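Side-chain contact in McyG protein (PDB 4R0M), which probably activates phenylalanine or a related substrate as its adenylate through the adenylation domain of a microcystin synthetase, for transfer to a carrier domain: residues A[284-287]-A[288-292]. Sequence-based numbering, arbitrary orientation.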
# COMPACT_ATOMS: atom_id res chain seq x y z
N GLN A 284 -13.92 5.17 -16.64
CA GLN A 284 -15.25 5.76 -16.49
C GLN A 284 -15.39 7.08 -17.25
O GLN A 284 -16.31 7.86 -16.99
CB GLN A 284 -15.57 5.97 -15.01
CG GLN A 284 -15.48 4.71 -14.15
CD GLN A 284 -16.69 3.81 -14.28
OE1 GLN A 284 -17.83 4.27 -14.19
NE2 GLN A 284 -16.45 2.52 -14.49
N ALA A 285 -14.48 7.33 -18.20
CA ALA A 285 -14.46 8.57 -18.97
C ALA A 285 -15.79 8.90 -19.65
O ALA A 285 -16.19 10.06 -19.72
CB ALA A 285 -13.33 8.55 -19.99
N GLU A 286 -16.47 7.86 -20.15
CA GLU A 286 -17.75 8.01 -20.85
C GLU A 286 -18.85 8.57 -19.95
O GLU A 286 -19.45 9.60 -20.27
CB GLU A 286 -18.17 6.67 -21.47
CG GLU A 286 -19.53 6.66 -22.17
CD GLU A 286 -19.60 7.60 -23.37
OE1 GLU A 286 -18.57 7.81 -24.05
OE2 GLU A 286 -20.70 8.13 -23.64
N GLU A 287 -19.11 7.90 -18.83
CA GLU A 287 -20.14 8.32 -17.88
C GLU A 287 -19.79 9.62 -17.14
O GLU A 287 -20.67 10.26 -16.56
CB GLU A 287 -20.48 7.20 -16.87
CG GLU A 287 -19.30 6.35 -16.42
CD GLU A 287 -19.05 5.17 -17.34
OE1 GLU A 287 -19.74 4.14 -17.19
OE2 GLU A 287 -18.15 5.26 -18.20
N LEU A 288 -18.52 10.01 -17.18
CA LEU A 288 -18.06 11.26 -16.59
C LEU A 288 -18.32 12.48 -17.48
O LEU A 288 -18.04 13.62 -17.09
CB LEU A 288 -16.57 11.18 -16.22
CG LEU A 288 -16.22 10.51 -14.89
CD1 LEU A 288 -14.75 10.10 -14.86
CD2 LEU A 288 -16.54 11.42 -13.71
N LYS A 289 -18.86 12.23 -18.67
CA LYS A 289 -19.27 13.30 -19.58
C LYS A 289 -20.72 13.72 -19.34
O LYS A 289 -21.12 14.83 -19.70
CB LYS A 289 -19.09 12.88 -21.04
CG LYS A 289 -17.65 12.94 -21.53
CD LYS A 289 -17.53 12.43 -22.96
CE LYS A 289 -16.08 12.46 -23.43
NZ LYS A 289 -15.91 11.81 -24.76
N HIS A 290 -21.49 12.83 -18.72
CA HIS A 290 -22.93 13.05 -18.52
C HIS A 290 -23.28 13.47 -17.12
O HIS A 290 -24.38 13.97 -16.87
CB HIS A 290 -23.72 11.81 -18.94
CG HIS A 290 -23.48 11.40 -20.37
ND1 HIS A 290 -24.06 12.04 -21.41
CD2 HIS A 290 -22.68 10.40 -20.92
CE1 HIS A 290 -23.66 11.47 -22.57
NE2 HIS A 290 -22.81 10.47 -22.26
N VAL A 291 -22.35 13.27 -16.19
CA VAL A 291 -22.46 13.83 -14.84
C VAL A 291 -21.27 14.75 -14.57
O VAL A 291 -20.23 14.65 -15.23
CB VAL A 291 -22.56 12.75 -13.74
CG1 VAL A 291 -23.86 11.97 -13.86
CG2 VAL A 291 -21.36 11.81 -13.76
N SER A 292 -21.42 15.65 -13.60
CA SER A 292 -20.33 16.53 -13.20
C SER A 292 -20.14 16.54 -11.69
O SER A 292 -21.11 16.66 -10.93
CB SER A 292 -20.54 17.96 -13.73
OG SER A 292 -21.78 18.49 -13.30
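E286 and H290 meet through their side chains, four residues apart round a turn with helical backbone angles at 285-287. H290 NE2 gives a weak hydrogen bond to E286 OE2 at 3.4 Å. The carboxylate oxygen lies at the ring edge, in its plane, while the two flat groups are turned 50° apart. E286 reaches it by a bend: CG stands anti to the backbone N (chi1 177°), then the chain folds at chi2. The extended chain of K289 brings NZ to 4.9 Å from E286 OE1, opposite charges without contact.

Backbone bonds hold the turn. L288 N donates to Q284 O at 3.1 Å, as in an alpha-helix. K289 N donates to E286 O, also at 3.1 Å, with a three-residue spacing. E287 O receives two weak bonds, from H290 N and V291 N.

Van der Waals contacts centre on L288, the buried residue here. Its CG lies 3.4 Å from Q284 O, and its CD1 4.2 Å from Q284 CB. L257 and Y293 from loops, and I319 from helix 310-320, also touch this leucine. V291 CG2 lies 3.3 Å from E287 O.

The turn belongs to the loop between helix 275-282 and strand 300-303, at the surface of the adenylation domain. The polar pair and the leucine lie on different parts of it. A protonated H290 would probably strengthen its pairing with E286. Both residues are exposed and the bond is weak, so solvent probably competes for it.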